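Local structure of Ifi204 (Mus musculus domesticus, 5YZW) at residues A[54-59]-A[83-88]; A[13-18]-A[61-66]. The protein probably senses DNA in innate immunity, as an interferon-inducible PYHIN-family protein whose HIN domain recognises DNA. All blocks are in the same frame, centred on the assembly; numbering follows the deposited sequence.

Contact 1: A[54-59]-A[83-88]; sequences KSKFIP and VSDVNV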
ATOM      1  N   LYS A  54      14.108   4.392  -5.456  1.00 46.93           N
ATOM      2  CA  LYS A  54      13.439   5.569  -4.906  1.00 54.66           C
ATOM      3  C   LYS A  54      13.567   6.779  -5.836  1.00 42.57           C
ATOM      4  O   LYS A  54      12.601   7.525  -6.035  1.00 45.17           O
ATOM      5  CB  LYS A  54      14.014   5.876  -3.517  1.00 57.39           C
ATOM      6  CG  LYS A  54      13.539   7.167  -2.863  1.00 58.58           C
ATOM      7  CD  LYS A  54      14.420   7.486  -1.638  1.00 57.13           C
ATOM      8  CE  LYS A  54      14.001   8.782  -0.969  1.00 57.82           C
ATOM      9  NZ  LYS A  54      14.620   8.939   0.377  1.00 58.40           N
ATOM     10  N   SER A  55      14.738   6.970  -6.450  1.00 48.85           N
ATOM     11  CA  SER A  55      14.929   8.098  -7.363  1.00 52.91           C
ATOM     12  C   SER A  55      14.067   8.027  -8.619  1.00 51.43           C
ATOM     13  O   SER A  55      13.943   9.036  -9.314  1.00 51.48           O
ATOM     14  CB  SER A  55      16.395   8.210  -7.789  1.00 61.65           C
ATOM     15  OG  SER A  55      16.802   7.047  -8.485  1.00 57.30           O
ATOM     16  N   LYS A  56      13.469   6.886  -8.938  1.00 50.24           N
ATOM     17  CA  LYS A  56      12.630   6.806 -10.128  1.00 54.98           C
ATOM     18  C   LYS A  56      11.135   6.768  -9.839  1.00 51.77           C
ATOM     19  O   LYS A  56      10.333   7.106 -10.725  1.00 45.53           O
ATOM     20  CB  LYS A  56      13.020   5.580 -10.963  1.00 57.83           C
ATOM     21  CG  LYS A  56      14.367   5.795 -11.664  1.00 62.56           C
ATOM     22  CD  LYS A  56      14.871   4.535 -12.332  1.00 65.81           C
ATOM     23  CE  LYS A  56      16.335   4.692 -12.736  1.00 68.19           C
ATOM     24  NZ  LYS A  56      16.787   3.502 -13.513  1.00 78.39           N
ATOM     25  N   PHE A  57      10.732   6.396  -8.630  1.00 46.10           N
ATOM     26  CA  PHE A  57       9.311   6.409  -8.298  1.00 48.70           C
ATOM     27  C   PHE A  57       8.960   7.762  -7.674  1.00 56.32           C
ATOM     28  O   PHE A  57       8.642   7.893  -6.485  1.00 52.17           O
ATOM     29  CB  PHE A  57       8.966   5.231  -7.400  1.00 51.22           C
ATOM     30  CG  PHE A  57       8.865   3.932  -8.139  1.00 44.98           C
ATOM     31  CD1 PHE A  57      10.015   3.237  -8.511  1.00 43.88           C
ATOM     32  CD2 PHE A  57       7.623   3.417  -8.498  1.00 46.83           C
ATOM     33  CE1 PHE A  57       9.915   2.032  -9.201  1.00 40.24           C
ATOM     34  CE2 PHE A  57       7.512   2.220  -9.187  1.00 46.51           C
ATOM     35  CZ  PHE A  57       8.662   1.519  -9.539  1.00 40.03           C
ATOM     36  N   ILE A  58       9.057   8.777  -8.521  1.00 48.55           N
ATOM     37  CA  ILE A  58       8.652  10.142  -8.199  1.00 55.56           C
ATOM     38  C   ILE A  58       7.276  10.370  -8.811  1.00 53.51           C
ATOM     39  O   ILE A  58       7.101  10.099 -10.002  1.00 59.95           O
ATOM     40  CB  ILE A  58       9.659  11.167  -8.745  1.00 56.28           C
ATOM     41  CG1 ILE A  58      11.057  10.872  -8.208  1.00 57.20           C
ATOM     42  CG2 ILE A  58       9.219  12.585  -8.412  1.00 58.00           C
ATOM     43  CD1 ILE A  58      11.116  10.876  -6.703  1.00 57.26           C
ATOM     44  N   PRO A  59       6.290  10.839  -8.049  1.00 57.77           N
ATOM     45  CA  PRO A  59       4.972  11.110  -8.637  1.00 60.43           C
ATOM     46  C   PRO A  59       5.081  11.932  -9.917  1.00 59.88           C
ATOM     47  O   PRO A  59       5.785  12.939  -9.968  1.00 60.81           O
ATOM     48  CB  PRO A  59       4.257  11.868  -7.520  1.00 56.56           C
ATOM     49  CG  PRO A  59       4.831  11.229  -6.231  1.00 56.02           C
ATOM     50  CD  PRO A  59       6.298  11.039  -6.580  1.00 58.66           C
ATOM     51  N   VAL A  83      13.700  -1.257 -14.114  1.00 47.82           N
ATOM     52  CA  VAL A  83      12.985  -0.007 -14.363  1.00 51.27           C
ATOM     53  C   VAL A  83      13.889   0.948 -15.138  1.00 53.20           C
ATOM     54  O   VAL A  83      15.066   1.106 -14.801  1.00 55.42           O
ATOM     55  CB  VAL A  83      12.523   0.647 -13.040  1.00 52.79           C
ATOM     56  CG1 VAL A  83      11.737   1.918 -13.323  1.00 50.23           C
ATOM     57  CG2 VAL A  83      11.679  -0.341 -12.188  1.00 37.36           C
ATOM     58  N   SER A  84      13.345   1.575 -16.187  1.00 52.80           N
ATOM     59  CA  SER A  84      14.022   2.655 -16.911  1.00 54.18           C
ATOM     60  C   SER A  84      13.036   3.811 -17.054  1.00 50.86           C
ATOM     61  O   SER A  84      11.819   3.605 -16.976  1.00 51.04           O
ATOM     62  CB  SER A  84      14.535   2.187 -18.283  1.00 67.04           C
ATOM     63  OG  SER A  84      13.447   1.874 -19.122  1.00 74.11           O
ATOM     64  N   ASP A  85      13.560   5.048 -17.223  1.00 57.36           N
ATOM     65  CA  ASP A  85      12.682   6.222 -17.174  1.00 65.38           C
ATOM     66  C   ASP A  85      13.069   7.378 -18.112  1.00 70.03           C
ATOM     67  O   ASP A  85      12.762   8.537 -17.805  1.00 70.01           O
ATOM     68  CB  ASP A  85      12.606   6.776 -15.743  1.00 71.31           C
ATOM     69  CG  ASP A  85      13.817   7.639 -15.361  1.00 79.88           C
ATOM     70  OD1 ASP A  85      14.968   7.296 -15.725  1.00 70.51           O
ATOM     71  OD2 ASP A  85      13.604   8.664 -14.672  1.00 89.98           O
ATOM     72  N   VAL A  86      13.676   7.117 -19.263  1.00 67.73           N
ATOM     73  CA  VAL A  86      14.137   8.216 -20.118  1.00 77.12           C
ATOM     74  C   VAL A  86      13.181   8.371 -21.299  1.00 85.25           C
ATOM     75  O   VAL A  86      13.252   7.614 -22.272  1.00 94.75           O
ATOM     76  CB  VAL A  86      15.582   8.016 -20.576  1.00 69.77           C
ATOM     77  CG1 VAL A  86      16.014   9.183 -21.491  1.00 73.26           C
ATOM     78  CG2 VAL A  86      16.501   7.913 -19.368  1.00 65.33           C
ATOM     79  N   ASN A  87      12.301   9.380 -21.217  1.00 73.96           N
ATOM     80  CA  ASN A  87      11.390   9.779 -22.301  1.00 83.64           C
ATOM     81  C   ASN A  87      10.636   8.578 -22.881  1.00 91.44           C
ATOM     82  O   ASN A  87      10.543   8.390 -24.097  1.00 87.50           O
ATOM     83  CB  ASN A  87      12.149  10.542 -23.404  1.00 73.32           C
ATOM     84  CG  ASN A  87      11.262  11.531 -24.164  1.00 79.24           C
ATOM     85  OD1 ASN A  87      10.822  12.537 -23.613  1.00 84.31           O
ATOM     86  ND2 ASN A  87      11.013  11.249 -25.440  1.00 81.50           N
ATOM     87  N   VAL A  88      10.092   7.750 -21.988  1.00 93.76           N
ATOM     88  CA  VAL A  88       9.408   6.537 -22.428  1.00 90.57           C
ATOM     89  C   VAL A  88       8.100   6.886 -23.137  1.00 89.04           C
ATOM     90  O   VAL A  88       7.803   6.364 -24.217  1.00 92.47           O
ATOM     91  CB  VAL A  88       9.185   5.588 -21.235  1.00 86.91           C
ATOM     92  CG1 VAL A  88      10.471   4.842 -20.901  1.00 91.65           C
ATOM     93  CG2 VAL A  88       8.734   6.359 -20.028  1.00 77.58           C
TER
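The phenyl ring of F57 meets V83 obliquely, its CE1 lying 4.2 Å from V83 CG2, while F33 packs against the same ring edge-to-face and V15 and I77 help to surround it. This is the interior of an OB-fold barrel of the HIN domain, and the loop 54-59 lies over it beside the short strand 83-84. F57 sits at the centre of an inverse gamma turn, with its ring turned inward, whereas the preceding K56 reaches along the surface. K56 CG lies opposite the carbonyl carbon (chi1 -72°), and the chain, extended from there, brings NZ to V83 O for a weak hydrogen bond of 3.2 Å. On the way it crosses the D85 side chain at about a right angle, with K56 CG 4.2 Å from D85 CG. D85 OD2 has its hydrogen-bond partner in N61. With an alanine here, V83 O would probably lose its lysine donor and the D85 carboxylate the methylenes lying across it. The ammonium passes that carboxylate by: the opposite charges are near but make no salt bridge, K56 NZ staying 4.8 Å from D85 OD1.

Contact 2: A[13-18]-A[61-66]; sequences VMVLKV and NIIAIS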
ATOM      1  N   VAL A  13       4.170   2.943 -17.334  1.00 46.76           N
ATOM      2  CA  VAL A  13       3.239   3.487 -16.347  1.00 44.65           C
ATOM      3  C   VAL A  13       3.645   4.887 -15.910  1.00 48.16           C
ATOM      4  O   VAL A  13       4.807   5.291 -16.002  1.00 49.37           O
ATOM      5  CB  VAL A  13       3.089   2.575 -15.099  1.00 40.63           C
ATOM      6  CG1 VAL A  13       2.631   1.197 -15.497  1.00 38.36           C
ATOM      7  CG2 VAL A  13       4.414   2.472 -14.332  1.00 34.94           C
ATOM      8  N   MET A  14       2.660   5.619 -15.403  1.00 44.61           N
ATOM      9  CA  MET A  14       2.912   6.838 -14.658  1.00 45.96           C
ATOM     10  C   MET A  14       2.832   6.543 -13.162  1.00 44.72           C
ATOM     11  O   MET A  14       1.892   5.892 -12.705  1.00 43.85           O
ATOM     12  CB  MET A  14       1.918   7.936 -15.018  1.00 51.19           C
ATOM     13  CG  MET A  14       2.367   9.278 -14.455  1.00 62.93           C
ATOM     14  SD  MET A  14       1.231  10.639 -14.713  1.00 72.14           S
ATOM     15  CE  MET A  14       1.784  11.263 -16.312  1.00 71.05           C
ATOM     16  N   VAL A  15       3.829   7.011 -12.418  1.00 45.36           N
ATOM     17  CA  VAL A  15       3.834   6.931 -10.957  1.00 50.64           C
ATOM     18  C   VAL A  15       2.812   7.908 -10.397  1.00 44.49           C
ATOM     19  O   VAL A  15       2.875   9.108 -10.675  1.00 51.61           O
ATOM     20  CB  VAL A  15       5.233   7.238 -10.409  1.00 44.37           C
ATOM     21  CG1 VAL A  15       5.237   7.135  -8.883  1.00 46.68           C
ATOM     22  CG2 VAL A  15       6.267   6.309 -11.045  1.00 42.99           C
ATOM     23  N   LEU A  16       1.876   7.402  -9.589  1.00 43.39           N
ATOM     24  CA  LEU A  16       0.855   8.241  -8.967  1.00 48.12           C
ATOM     25  C   LEU A  16       1.209   8.653  -7.541  1.00 48.28           C
ATOM     26  O   LEU A  16       1.102   9.829  -7.192  1.00 56.11           O
ATOM     27  CB  LEU A  16      -0.495   7.520  -8.975  1.00 49.99           C
ATOM     28  CG  LEU A  16      -1.013   7.141 -10.372  1.00 56.05           C
ATOM     29  CD1 LEU A  16      -2.459   6.709 -10.304  1.00 53.70           C
ATOM     30  CD2 LEU A  16      -0.858   8.269 -11.363  1.00 54.21           C
ATOM     31  N   LYS A  17       1.633   7.710  -6.713  1.00 48.69           N
ATOM     32  CA  LYS A  17       1.898   7.949  -5.298  1.00 46.00           C
ATOM     33  C   LYS A  17       2.912   6.921  -4.823  1.00 50.58           C
ATOM     34  O   LYS A  17       3.002   5.816  -5.371  1.00 46.36           O
ATOM     35  CB  LYS A  17       0.596   7.916  -4.477  1.00 50.90           C
ATOM     36  CG  LYS A  17       0.113   6.550  -3.969  1.00 74.18           C
ATOM     37  CD  LYS A  17       0.562   6.188  -2.533  1.00 92.79           C
ATOM     38  CE  LYS A  17       0.364   4.687  -2.254  1.00 87.17           C
ATOM     39  NZ  LYS A  17       0.723   4.370  -0.868  1.00 83.44           N
ATOM     40  N   VAL A  18       3.713   7.316  -3.832  1.00 44.89           N
ATOM     41  CA  VAL A  18       4.779   6.467  -3.311  1.00 39.28           C
ATOM     42  C   VAL A  18       4.865   6.704  -1.804  1.00 48.23           C
ATOM     43  O   VAL A  18       4.534   7.787  -1.321  1.00 46.74           O
ATOM     44  CB  VAL A  18       6.114   6.786  -4.030  1.00 44.19           C
ATOM     45  CG1 VAL A  18       6.606   8.174  -3.653  1.00 47.80           C
ATOM     46  CG2 VAL A  18       7.197   5.741  -3.709  1.00 48.48           C
ATOM     47  N   ASN A  61       6.442  10.889 -12.738  1.00 56.30           N
ATOM     48  CA  ASN A  61       7.452  10.301 -13.612  1.00 59.92           C
ATOM     49  C   ASN A  61       6.835   9.163 -14.418  1.00 63.13           C
ATOM     50  O   ASN A  61       5.981   8.424 -13.927  1.00 54.80           O
ATOM     51  CB  ASN A  61       8.628   9.787 -12.776  1.00 50.80           C
ATOM     52  CG  ASN A  61       9.917   9.633 -13.567  1.00 59.87           C
ATOM     53  OD1 ASN A  61      10.040  10.094 -14.720  1.00 58.72           O
ATOM     54  ND2 ASN A  61      10.903   8.992 -12.937  1.00 56.44           N
ATOM     55  N   ILE A  62       7.245   9.026 -15.674  1.00 56.55           N
ATOM     56  CA  ILE A  62       6.785   7.925 -16.512  1.00 51.25           C
ATOM     57  C   ILE A  62       7.936   6.936 -16.650  1.00 47.78           C
ATOM     58  O   ILE A  62       9.084   7.337 -16.869  1.00 50.55           O
ATOM     59  CB  ILE A  62       6.270   8.432 -17.868  1.00 61.72           C
ATOM     60  CG1 ILE A  62       5.099   9.384 -17.619  1.00 57.15           C
ATOM     61  CG2 ILE A  62       5.743   7.293 -18.694  1.00 63.73           C
ATOM     62  CD1 ILE A  62       4.746  10.222 -18.821  1.00 66.05           C
ATOM     63  N   ILE A  63       7.643   5.646 -16.440  1.00 44.41           N
ATOM     64  CA  ILE A  63       8.682   4.632 -16.270  1.00 41.54           C
ATOM     65  C   ILE A  63       8.246   3.353 -16.977  1.00 45.26           C
ATOM     66  O   ILE A  63       7.070   3.164 -17.300  1.00 44.10           O
ATOM     67  CB  ILE A  63       8.994   4.350 -14.761  1.00 44.01           C
ATOM     68  CG1 ILE A  63       7.776   3.775 -14.048  1.00 41.31           C
ATOM     69  CG2 ILE A  63       9.490   5.609 -14.036  1.00 49.55           C
ATOM     70  CD1 ILE A  63       8.000   3.441 -12.534  1.00 40.04           C
ATOM     71  N   ALA A  64       9.217   2.472 -17.233  1.00 41.22           N
ATOM     72  CA  ALA A  64       8.972   1.194 -17.902  1.00 37.33           C
ATOM     73  C   ALA A  64       9.428   0.088 -16.958  1.00 47.67           C
ATOM     74  O   ALA A  64      10.573   0.101 -16.498  1.00 50.07           O
ATOM     75  CB  ALA A  64       9.711   1.128 -19.263  1.00 41.97           C
ATOM     76  N   ILE A  65       8.533  -0.843 -16.629  1.00 43.67           N
ATOM     77  CA  ILE A  65       8.821  -1.877 -15.635  1.00 46.65           C
ATOM     78  C   ILE A  65       8.931  -3.226 -16.342  1.00 44.81           C
ATOM     79  O   ILE A  65       7.977  -3.666 -16.991  1.00 43.91           O
ATOM     80  CB  ILE A  65       7.744  -1.935 -14.537  1.00 41.89           C
ATOM     81  CG1 ILE A  65       7.600  -0.585 -13.819  1.00 40.27           C
ATOM     82  CG2 ILE A  65       8.086  -3.037 -13.539  1.00 42.62           C
ATOM     83  CD1 ILE A  65       6.460  -0.568 -12.761  1.00 44.71           C
ATOM     84  N   SER A  66      10.063  -3.909 -16.169  1.00 45.43           N
ATOM     85  CA  SER A  66      10.255  -5.238 -16.741  1.00 44.24           C
ATOM     86  C   SER A  66      10.623  -6.252 -15.662  1.00 50.34           C
ATOM     87  O   SER A  66      10.917  -5.896 -14.524  1.00 50.27           O
ATOM     88  CB  SER A  66      11.347  -5.212 -17.828  1.00 55.62           C
ATOM     89  OG  SER A  66      11.145  -4.130 -18.711  1.00 48.87           O
TER
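V13 and I63 face each other as an antiparallel hydrogen-bonded pair, joining strand 11-25 to strand 62-71 in the curled sheet of an OB-fold barrel. Both polar groups of V13 are used: V13 N donates to I63 O at 2.9 Å, and I63 N returns the bond to V13 O with an N-H...O angle of 163°. Two residues along, V15 N donates to N61 O at 3.0 Å, nearly straight at 172°. Between these bonds M14 and I62 form a non-hydrogen-bonded pair. Their backbone N-H and C=O groups point away from each other, and M14 bonds through its backbone to A38 of the neighbouring strand 30-38. What they add here are CA-H...O contacts, I62 CA lying 3.3 Å from V13 O and M14 CA approaching N61 O, so each of these carbonyls receives a C-H beside its N-H.

The N61 amide turns away from strand 13-18, and its ND2 donates to K56 O and D85 OD2, tying the start of strand 62-71 to the loops of K56 and D85. Beyond the paired residues, L16 and K17 both face T36 in a classic beta bulge. On the face of V13 and I63, I63 CD1 lies 3.7 Å from V15 CG2, and the I65 side chain crosses that of V13 at about a right angle, I65 CD1 4.0 Å from V13 CG2. On the other face the M14 chain bends at its last torsion (chi3 -89°), which carries M14 CE to 4.0 Å from I62 CD1. The tightest apolar meeting is V13 CG2 against I63 CG1, at 3.6 Å.

In the fold
Contact 2 is the buried one, a seam between two barrel strands held by regular backbone hydrogen bonds and apolar side chains. Contact 1 lies nearer the surface, where a loop meets the end of a strand: apart from the buried ring of F57 it relies on a lysine chain, a weak bond and neighbouring charges. Both reach the same sheet, for strand 83-84 pairs with strand 62-71 through a probable hydrogen bond, A64 N to S84 O, 2.8 Å. Their centres are about 6 Å apart, and their segments alternate along the chain. The barrel interior is shared too, since I63 of contact 2 touches V83 of contact 1, as well as F57.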